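Local coordinates for protein deacetylase EF_0837 (Enterococcus faecalis, PDB 2ICS) that is a binuclear zinc amidohydrolase that deacetylates acetyl-(R)-mandelate with very low efficiency in vitro and is crystallised here with adenine, at residues 90-94 with 95-99; 257-261 with 262-266; 298-301 with 302-305. All blocks are in the same frame, centred on the assembly; numbering follows the deposited sequence.

Interaction 1: 90-94 with 95-99; sequences GTTGA and ENIHE
The side chain of Asn96 folds back over Thr92, its OD1 lying 3.4 Å from Thr92 CB, and there it accepts a hydrogen bond from the next backbone amide, Gly93 N, at 2.7 Å. The N-H...O angle is 147°, and the donor stands 21° off the plane of the Asn96 amide. A chi1 of 46° (CG between backbone N and carbonyl carbon) folds the amide back, and chi2 near zero turns OD1 to Gly93 N. The return bond is a backbone one: Asn96 N gives to Gly93 O at 3.1 Å, and Ile97 N adds a weak bond to the same oxygen. This turn carries the chain from strand 83-89 of the TIM barrel into helix 97-105, with Asn96 at the N-cap position, although its side chain makes no capping bond. Thr92 and Ile97 meet at about a right angle, Thr92 OG1 lying 3.4 Å from Ile97 CB and 3.5 Å from Ile97 CG1. Phe64 also touches the Thr92 side chain. The other arm of the Asn96 amide, ND2, donates to the carbonyl of Trp120, so both ends of this buried group are engaged and its rotation is fixed.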
ATOM      1  N   GLY A  90      -9.005   6.137   1.854  1.00 24.00           N
ATOM      2  CA  GLY A  90     -10.168   6.815   2.401  1.00 24.79           C
ATOM      3  C   GLY A  90     -10.081   8.300   2.689  1.00 25.74           C
ATOM      4  O   GLY A  90     -10.748   8.798   3.599  1.00 26.36           O
ATOM      5  N   THR A  91      -9.269   9.021   1.930  1.00 25.73           N
ATOM      6  CA  THR A  91      -9.167  10.458   2.142  1.00 26.73           C
ATOM      7  C   THR A  91     -10.542  11.074   1.902  1.00 26.74           C
ATOM      8  O   THR A  91     -10.933  12.032   2.567  1.00 27.24           O
ATOM      9  CB  THR A  91      -8.183  11.111   1.155  1.00 26.04           C
ATOM     10  OG1 THR A  91      -6.877  10.553   1.336  1.00 27.31           O
ATOM     11  CG2 THR A  91      -8.127  12.619   1.382  1.00 25.83           C
ATOM     12  N   THR A  92     -11.270  10.507   0.943  1.00 26.89           N
ATOM     13  CA  THR A  92     -12.590  11.011   0.584  1.00 26.92           C
ATOM     14  C   THR A  92     -13.716  10.051   0.890  1.00 27.60           C
ATOM     15  O   THR A  92     -13.524   8.838   0.959  1.00 28.18           O
ATOM     16  CB  THR A  92     -12.691  11.329  -0.928  1.00 26.36           C
ATOM     17  OG1 THR A  92     -12.600  10.111  -1.680  1.00 25.49           O
ATOM     18  CG2 THR A  92     -11.578  12.262  -1.354  1.00 24.58           C
ATOM     19  N   GLY A  93     -14.901  10.624   1.067  1.00 29.81           N
ATOM     20  CA  GLY A  93     -16.095   9.842   1.320  1.00 31.06           C
ATOM     21  C   GLY A  93     -16.951   9.967   0.073  1.00 31.56           C
ATOM     22  O   GLY A  93     -16.528  10.589  -0.902  1.00 31.35           O
ATOM     23  N   ALA A  94     -18.146   9.392   0.095  1.00 33.33           N
ATOM     24  CA  ALA A  94     -19.043   9.446  -1.058  1.00 34.78           C
ATOM     25  C   ALA A  94     -19.318  10.866  -1.553  1.00 36.79           C
ATOM     26  O   ALA A  94     -19.540  11.078  -2.741  1.00 39.63           O
ATOM     27  CB  ALA A  94     -20.361   8.759  -0.716  1.00 33.64           C
ATOM     28  N   GLU A  95     -19.293  11.839  -0.649  1.00 37.27           N
ATOM     29  CA  GLU A  95     -19.582  13.222  -1.012  1.00 38.78           C
ATOM     30  C   GLU A  95     -18.478  13.978  -1.749  1.00 38.46           C
ATOM     31  O   GLU A  95     -18.740  15.023  -2.349  1.00 38.89           O
ATOM     32  CB  GLU A  95     -19.986  14.006   0.240  1.00 40.83           C
ATOM     33  CG  GLU A  95     -21.290  13.532   0.880  1.00 44.62           C
ATOM     34  CD  GLU A  95     -22.524  13.916   0.071  1.00 46.85           C
ATOM     35  OE1 GLU A  95     -22.776  15.132  -0.096  1.00 48.05           O
ATOM     36  OE2 GLU A  95     -23.243  13.006  -0.396  1.00 47.27           O
ATOM     37  N   ASN A  96     -17.248  13.474  -1.711  1.00 35.30           N
ATOM     38  CA  ASN A  96     -16.162  14.163  -2.398  1.00 33.03           C
ATOM     39  C   ASN A  96     -15.256  13.277  -3.249  1.00 33.61           C
ATOM     40  O   ASN A  96     -14.309  13.759  -3.863  1.00 33.79           O
ATOM     41  CB  ASN A  96     -15.326  14.965  -1.392  1.00 31.84           C
ATOM     42  CG  ASN A  96     -14.983  14.172  -0.130  1.00 32.16           C
ATOM     43  OD1 ASN A  96     -15.458  13.051   0.078  1.00 28.10           O
ATOM     44  ND2 ASN A  96     -14.159  14.767   0.726  1.00 28.82           N
ATOM     45  N   ILE A  97     -15.565  11.989  -3.319  1.00 34.54           N
ATOM     46  CA  ILE A  97     -14.746  11.066  -4.093  1.00 35.98           C
ATOM     47  C   ILE A  97     -14.748  11.364  -5.600  1.00 37.05           C
ATOM     48  O   ILE A  97     -13.766  11.088  -6.301  1.00 34.27           O
ATOM     49  CB  ILE A  97     -15.190   9.610  -3.840  1.00 36.35           C
ATOM     50  CG1 ILE A  97     -14.162   8.648  -4.434  1.00 36.12           C
ATOM     51  CG2 ILE A  97     -16.584   9.378  -4.421  1.00 36.36           C
ATOM     52  CD1 ILE A  97     -14.264   7.247  -3.889  1.00 34.84           C
ATOM     53  N   HIS A  98     -15.843  11.934  -6.097  1.00 37.53           N
ATOM     54  CA  HIS A  98     -15.939  12.269  -7.513  1.00 37.30           C
ATOM     55  C   HIS A  98     -14.959  13.373  -7.888  1.00 37.32           C
ATOM     56  O   HIS A  98     -14.306  13.306  -8.930  1.00 37.07           O
ATOM     57  CB  HIS A  98     -17.368  12.686  -7.859  1.00 38.65           C
ATOM     58  CG  HIS A  98     -18.264  11.534  -8.193  1.00 37.93           C
ATOM     59  ND1 HIS A  98     -18.221  10.890  -9.412  1.00 35.77           N
ATOM     60  CD2 HIS A  98     -19.197  10.886  -7.458  1.00 36.89           C
ATOM     61  CE1 HIS A  98     -19.090   9.895  -9.411  1.00 37.21           C
ATOM     62  NE2 HIS A  98     -19.696   9.870  -8.237  1.00 37.54           N
ATOM     63  N   GLU A  99     -14.848  14.385  -7.037  1.00 36.89           N
ATOM     64  CA  GLU A  99     -13.925  15.478  -7.300  1.00 38.30           C
ATOM     65  C   GLU A  99     -12.506  14.913  -7.313  1.00 38.40           C
ATOM     66  O   GLU A  99     -11.650  15.359  -8.079  1.00 38.25           O
ATOM     67  CB  GLU A  99     -14.041  16.545  -6.216  1.00 40.60           C
ATOM     68  CG  GLU A  99     -13.329  17.838  -6.553  1.00 42.54           C
ATOM     69  CD  GLU A  99     -13.224  18.767  -5.365  1.00 46.61           C
ATOM     70  OE1 GLU A  99     -14.097  18.686  -4.471  1.00 48.39           O
ATOM     71  OE2 GLU A  99     -12.278  19.586  -5.329  1.00 47.86           O
TER

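Interaction 2: 257-261 with 262-266; sequences ETALR and EGMKA
A Schellman motif closes helix 253-261, with Gly263 as the first residue to leave helical geometry. Its phi of 89° is positive, and at these backbone angles a beta carbon would collide with the carbonyl oxygen of Glu262. The defining bonds run back into the last turn: the amide N of Met264, a selenomethionine, gives to Ala259 O at 2.7 Å, and Gly263 N to Leu260 O, also at 2.7 Å. Both donors stand above their carbonyl planes. One residue earlier, Glu262 N keeps the helical bond to Thr258 O at 3.1 Å and makes a weak second one to Ala259 O.

Side chains pack on both flanks of the reversal. Ala259 CB lies 3.9 Å from Met264 CB, and Met264 SE lies 4.0 Å from Ala259 CB, where Ile228 touches both residues. Across the turn, Leu260 CD1 rests 3.5 Å from Lys265 CE. With CG anti to the backbone N (chi1 -180°), and chi2 turning CD1 to that side, Leu260 meets the extended lysine chain. Glu262 lies alongside Thr258, pointing the same way, with OE2 3.8 Å from Thr258 CG2; its carboxylate is bound by Trp233 NE1 and Ile228 N, whereas Thr258 OG1 bonds to His254 O. Paired backbone bonds around a positive-phi glycine, with an apolar contact spanning the turn, are typical of the Schellman C-cap.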
ATOM      1  N   GLU A 257      10.683  -5.950  14.519  1.00 25.66           N
ATOM      2  CA  GLU A 257      11.771  -6.871  14.813  1.00 25.67           C
ATOM      3  C   GLU A 257      11.289  -7.959  15.753  1.00 26.13           C
ATOM      4  O   GLU A 257      11.595  -9.133  15.558  1.00 25.65           O
ATOM      5  CB  GLU A 257      12.956  -6.121  15.428  1.00 26.21           C
ATOM      6  CG  GLU A 257      13.565  -5.083  14.491  1.00 28.07           C
ATOM      7  CD  GLU A 257      14.566  -4.174  15.180  1.00 30.80           C
ATOM      8  OE1 GLU A 257      14.362  -3.851  16.372  1.00 29.54           O
ATOM      9  OE2 GLU A 257      15.547  -3.763  14.523  1.00 33.58           O
ATOM     10  N   THR A 258      10.529  -7.574  16.774  1.00 27.33           N
ATOM     11  CA  THR A 258      10.012  -8.553  17.720  1.00 27.83           C
ATOM     12  C   THR A 258       9.115  -9.530  16.981  1.00 28.12           C
ATOM     13  O   THR A 258       9.221 -10.743  17.164  1.00 30.95           O
ATOM     14  CB  THR A 258       9.211  -7.884  18.845  1.00 27.90           C
ATOM     15  OG1 THR A 258      10.079  -7.037  19.602  1.00 29.15           O
ATOM     16  CG2 THR A 258       8.607  -8.933  19.771  1.00 28.32           C
ATOM     17  N   ALA A 259       8.236  -9.002  16.137  1.00 27.80           N
ATOM     18  CA  ALA A 259       7.330  -9.848  15.371  1.00 27.40           C
ATOM     19  C   ALA A 259       8.105 -10.854  14.522  1.00 28.04           C
ATOM     20  O   ALA A 259       7.763 -12.039  14.489  1.00 30.98           O
ATOM     21  CB  ALA A 259       6.425  -8.989  14.486  1.00 25.88           C
ATOM     22  N   LEU A 260       9.149 -10.391  13.840  1.00 28.72           N
ATOM     23  CA  LEU A 260       9.948 -11.283  12.998  1.00 30.89           C
ATOM     24  C   LEU A 260      10.561 -12.407  13.829  1.00 32.60           C
ATOM     25  O   LEU A 260      10.509 -13.575  13.439  1.00 33.36           O
ATOM     26  CB  LEU A 260      11.058 -10.507  12.271  1.00 29.35           C
ATOM     27  CG  LEU A 260      11.965 -11.333  11.344  1.00 29.28           C
ATOM     28  CD1 LEU A 260      11.131 -12.033  10.279  1.00 27.24           C
ATOM     29  CD2 LEU A 260      12.994 -10.427  10.688  1.00 28.41           C
ATOM     30  N   ARG A 261      11.137 -12.060  14.977  1.00 34.07           N
ATOM     31  CA  ARG A 261      11.736 -13.066  15.845  1.00 35.68           C
ATOM     32  C   ARG A 261      10.720 -14.133  16.243  1.00 33.80           C
ATOM     33  O   ARG A 261      11.089 -15.278  16.492  1.00 35.43           O
ATOM     34  CB  ARG A 261      12.343 -12.409  17.091  1.00 39.21           C
ATOM     35  CG  ARG A 261      13.762 -11.904  16.867  1.00 45.36           C
ATOM     36  CD  ARG A 261      14.299 -11.113  18.053  1.00 51.34           C
ATOM     37  NE  ARG A 261      13.615  -9.831  18.214  1.00 57.48           N
ATOM     38  CZ  ARG A 261      13.994  -8.882  19.066  1.00 60.13           C
ATOM     39  NH1 ARG A 261      15.057  -9.069  19.839  1.00 62.12           N
ATOM     40  NH2 ARG A 261      13.314  -7.745  19.145  1.00 61.17           N
ATOM     41  N   GLU A 262       9.445 -13.759  16.296  1.00 30.89           N
ATOM     42  CA  GLU A 262       8.389 -14.708  16.643  1.00 30.28           C
ATOM     43  C   GLU A 262       7.858 -15.380  15.383  1.00 29.87           C
ATOM     44  O   GLU A 262       6.957 -16.212  15.445  1.00 31.97           O
ATOM     45  CB  GLU A 262       7.239 -14.008  17.395  1.00 28.74           C
ATOM     46  CG  GLU A 262       7.570 -13.681  18.849  1.00 28.41           C
ATOM     47  CD  GLU A 262       6.416 -13.046  19.612  1.00 28.33           C
ATOM     48  OE1 GLU A 262       5.259 -13.488  19.443  1.00 25.96           O
ATOM     49  OE2 GLU A 262       6.671 -12.110  20.401  1.00 28.80           O
ATOM     50  N   GLY A 263       8.418 -15.012  14.238  1.00 30.50           N
ATOM     51  CA  GLY A 263       7.996 -15.615  12.986  1.00 29.85           C
ATOM     52  C   GLY A 263       6.841 -14.916  12.297  1.00 30.29           C
ATOM     53  O   GLY A 263       6.196 -15.492  11.422  1.00 31.01           O
HETATM   54  N   MSE A 264       6.582 -13.672  12.682  1.00 29.34           N
HETATM   55  CA  MSE A 264       5.489 -12.904  12.094  1.00 28.21           C
HETATM   56  C   MSE A 264       6.010 -11.834  11.132  1.00 26.38           C
HETATM   57  O   MSE A 264       6.907 -11.068  11.477  1.00 24.95           O
HETATM   58  CB  MSE A 264       4.671 -12.244  13.208  1.00 30.22           C
HETATM   59  CG  MSE A 264       3.508 -11.390  12.724  1.00 33.06           C
HETATM   60 SE   MSE A 264       2.672 -10.425  14.188  1.00 41.59          SE
HETATM   61  CE  MSE A 264       1.380 -11.762  14.753  1.00 33.51           C
ATOM     62  N   LYS A 265       5.437 -11.788   9.930  1.00 26.14           N
ATOM     63  CA  LYS A 265       5.824 -10.813   8.908  1.00 25.30           C
ATOM     64  C   LYS A 265       4.586 -10.119   8.346  1.00 24.90           C
ATOM     65  O   LYS A 265       3.504 -10.712   8.291  1.00 22.21           O
ATOM     66  CB  LYS A 265       6.559 -11.501   7.749  1.00 25.17           C
ATOM     67  CG  LYS A 265       7.857 -12.184   8.135  1.00 29.21           C
ATOM     68  CD  LYS A 265       8.518 -12.859   6.932  1.00 30.85           C
ATOM     69  CE  LYS A 265       9.821 -13.539   7.350  1.00 33.43           C
ATOM     70  NZ  LYS A 265      10.520 -14.216   6.223  1.00 36.12           N
ATOM     71  N   ALA A 266       4.743  -8.866   7.925  1.00 23.21           N
ATOM     72  CA  ALA A 266       3.624  -8.138   7.347  1.00 23.06           C
ATOM     73  C   ALA A 266       3.326  -8.744   5.975  1.00 22.39           C
ATOM     74  O   ALA A 266       4.234  -9.183   5.267  1.00 22.97           O
ATOM     75  CB  ALA A 266       3.966  -6.656   7.209  1.00 22.38           C
TER

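Interaction 3: 298-301 with 302-305; sequences YDWP and EIIE
Glu302 reaches back to Asp299 while Asp299 reaches forward to Glu302, and this reciprocal pair makes the tight polar part of the contact. Asp299 OD1 accepts from Glu302 N at 2.9 Å with an N-H...O angle of 172°. Glu302 OE2 takes Asp299 N at 2.8 Å through its anti lone pair. A chi1 of 64°, CG between backbone N and carbonyl carbon, directs an otherwise extended glutamate chain back along the helix start to Asp299 N. The two carboxylates, their planes 24° apart, bring Asp299 OD2 to 3.5 Å from Glu302 OE2, a like-charge approach probably eased by Lys265, which forms a salt bridge with Glu302 OE1.

On the buried flank, Ile303 CD1 makes an off-centre CH-pi contact, 4.2 Å from the centroid of the Trp300 six-membered ring. Ile303 CG1 meets Tyr298 CB at 3.7 Å. Met290 and Arg294 of helix 286-296 touch Ile303 as well. Looser by comparison is the solvent side, where the exposed, extended Glu305 touches Pro301 little beyond the backbone bond from Glu305 N to Pro301 O at 3.2 Å. The crossed side-chain-to-backbone bonds at the start of helix 300-305 are those of an N-terminal capping box.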
ATOM      1  N   TYR A 298      13.711  -8.902   6.679  1.00 26.88           N
ATOM      2  CA  TYR A 298      13.086  -9.500   5.492  1.00 27.22           C
ATOM      3  C   TYR A 298      14.122  -9.553   4.362  1.00 26.44           C
ATOM      4  O   TYR A 298      15.067  -8.765   4.359  1.00 27.24           O
ATOM      5  CB  TYR A 298      11.901  -8.649   5.016  1.00 26.02           C
ATOM      6  CG  TYR A 298      10.711  -8.564   5.953  1.00 24.82           C
ATOM      7  CD1 TYR A 298      10.844  -8.787   7.325  1.00 23.80           C
ATOM      8  CD2 TYR A 298       9.456  -8.178   5.473  1.00 24.79           C
ATOM      9  CE1 TYR A 298       9.762  -8.620   8.193  1.00 22.01           C
ATOM     10  CE2 TYR A 298       8.368  -8.005   6.334  1.00 20.25           C
ATOM     11  CZ  TYR A 298       8.532  -8.224   7.688  1.00 20.32           C
ATOM     12  OH  TYR A 298       7.475  -8.026   8.541  1.00 20.17           O
ATOM     13  N   ASP A 299      13.964 -10.477   3.416  1.00 27.02           N
ATOM     14  CA  ASP A 299      14.893 -10.539   2.281  1.00 27.63           C
ATOM     15  C   ASP A 299      14.237  -9.828   1.095  1.00 26.33           C
ATOM     16  O   ASP A 299      13.015  -9.718   1.033  1.00 24.08           O
ATOM     17  CB  ASP A 299      15.261 -11.989   1.908  1.00 30.54           C
ATOM     18  CG  ASP A 299      14.061 -12.825   1.468  1.00 34.69           C
ATOM     19  OD1 ASP A 299      13.224 -12.344   0.670  1.00 36.74           O
ATOM     20  OD2 ASP A 299      13.967 -13.989   1.907  1.00 36.77           O
ATOM     21  N   TRP A 300      15.043  -9.346   0.155  1.00 25.29           N
ATOM     22  CA  TRP A 300      14.506  -8.614  -0.988  1.00 25.28           C
ATOM     23  C   TRP A 300      13.396  -9.299  -1.780  1.00 25.84           C
ATOM     24  O   TRP A 300      12.419  -8.648  -2.168  1.00 28.29           O
ATOM     25  CB  TRP A 300      15.645  -8.187  -1.922  1.00 25.27           C
ATOM     26  CG  TRP A 300      16.469  -7.071  -1.333  1.00 25.80           C
ATOM     27  CD1 TRP A 300      17.783  -7.122  -0.966  1.00 26.18           C
ATOM     28  CD2 TRP A 300      16.010  -5.752  -0.991  1.00 25.28           C
ATOM     29  NE1 TRP A 300      18.170  -5.920  -0.412  1.00 26.37           N
ATOM     30  CE2 TRP A 300      17.101  -5.063  -0.416  1.00 24.60           C
ATOM     31  CE3 TRP A 300      14.779  -5.089  -1.114  1.00 24.63           C
ATOM     32  CZ2 TRP A 300      17.001  -3.741   0.038  1.00 23.20           C
ATOM     33  CZ3 TRP A 300      14.679  -3.767  -0.659  1.00 22.45           C
ATOM     34  CH2 TRP A 300      15.786  -3.113  -0.091  1.00 22.76           C
ATOM     35  N   PRO A 301      13.523 -10.610  -2.043  1.00 23.85           N
ATOM     36  CA  PRO A 301      12.462 -11.288  -2.801  1.00 23.58           C
ATOM     37  C   PRO A 301      11.077 -11.159  -2.157  1.00 23.24           C
ATOM     38  O   PRO A 301      10.099 -10.853  -2.834  1.00 25.09           O
ATOM     39  CB  PRO A 301      12.945 -12.737  -2.855  1.00 22.21           C
ATOM     40  CG  PRO A 301      14.455 -12.577  -2.885  1.00 24.29           C
ATOM     41  CD  PRO A 301      14.687 -11.496  -1.848  1.00 23.50           C
ATOM     42  N   GLU A 302      10.979 -11.392  -0.853  1.00 22.46           N
ATOM     43  CA  GLU A 302       9.677 -11.283  -0.208  1.00 23.46           C
ATOM     44  C   GLU A 302       9.259  -9.814  -0.125  1.00 23.24           C
ATOM     45  O   GLU A 302       8.076  -9.495  -0.229  1.00 23.13           O
ATOM     46  CB  GLU A 302       9.690 -11.953   1.178  1.00 22.50           C
ATOM     47  CG  GLU A 302      10.612 -11.339   2.211  1.00 25.58           C
ATOM     48  CD  GLU A 302      10.827 -12.259   3.406  1.00 26.29           C
ATOM     49  OE1 GLU A 302       9.915 -13.046   3.722  1.00 29.43           O
ATOM     50  OE2 GLU A 302      11.899 -12.192   4.038  1.00 30.08           O
ATOM     51  N   ILE A 303      10.232  -8.921   0.038  1.00 22.93           N
ATOM     52  CA  ILE A 303       9.942  -7.496   0.091  1.00 21.43           C
ATOM     53  C   ILE A 303       9.251  -7.081  -1.212  1.00 22.02           C
ATOM     54  O   ILE A 303       8.201  -6.436  -1.186  1.00 22.21           O
ATOM     55  CB  ILE A 303      11.228  -6.680   0.291  1.00 21.66           C
ATOM     56  CG1 ILE A 303      11.767  -6.920   1.702  1.00 22.23           C
ATOM     57  CG2 ILE A 303      10.961  -5.190   0.063  1.00 20.45           C
ATOM     58  CD1 ILE A 303      13.111  -6.252   1.976  1.00 21.59           C
ATOM     59  N   ILE A 304       9.826  -7.475  -2.348  1.00 22.29           N
ATOM     60  CA  ILE A 304       9.252  -7.153  -3.658  1.00 20.17           C
ATOM     61  C   ILE A 304       7.832  -7.699  -3.780  1.00 22.35           C
ATOM     62  O   ILE A 304       6.924  -7.019  -4.281  1.00 20.90           O
ATOM     63  CB  ILE A 304      10.106  -7.748  -4.812  1.00 19.35           C
ATOM     64  CG1 ILE A 304      11.399  -6.948  -4.972  1.00 20.73           C
ATOM     65  CG2 ILE A 304       9.324  -7.743  -6.116  1.00 18.88           C
ATOM     66  CD1 ILE A 304      11.184  -5.477  -5.291  1.00 22.49           C
ATOM     67  N   GLU A 305       7.645  -8.937  -3.329  1.00 22.36           N
ATOM     68  CA  GLU A 305       6.337  -9.562  -3.391  1.00 24.64           C
ATOM     69  C   GLU A 305       5.334  -8.781  -2.549  1.00 23.65           C
ATOM     70  O   GLU A 305       4.155  -8.707  -2.886  1.00 23.73           O
ATOM     71  CB  GLU A 305       6.421 -11.006  -2.892  1.00 30.61           C
ATOM     72  CG  GLU A 305       5.088 -11.739  -2.877  1.00 39.51           C
ATOM     73  CD  GLU A 305       5.234 -13.197  -2.499  1.00 44.98           C
ATOM     74  OE1 GLU A 305       5.931 -13.932  -3.233  1.00 48.93           O
ATOM     75  OE2 GLU A 305       4.655 -13.610  -1.470  1.00 49.77           O
TER

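In the fold
Interactions 2 and 3 form one connected patch, although their centres are about 14 Å apart: a salt bridge of 2.8 Å joins Lys265 NZ to Glu302 OE1, and Tyr298 OH lies 2.9 Å from Ala266 N, a probable hydrogen bond. Interaction 1 lies on the opposite side of the chain's centre, about 36 Å from interaction 2 and about 33 Å from interaction 3 between centres. It is the one of the three close to the metals: the Thr92 side chain is about 8 Å from that of His62, a zinc ligand, and about 12 Å from a bound zinc ion. Thr91 OG1 hydrogen-bonds to His62 ND1, a second-shell link. Interactions 2 and 3 lie away from the annotated sites.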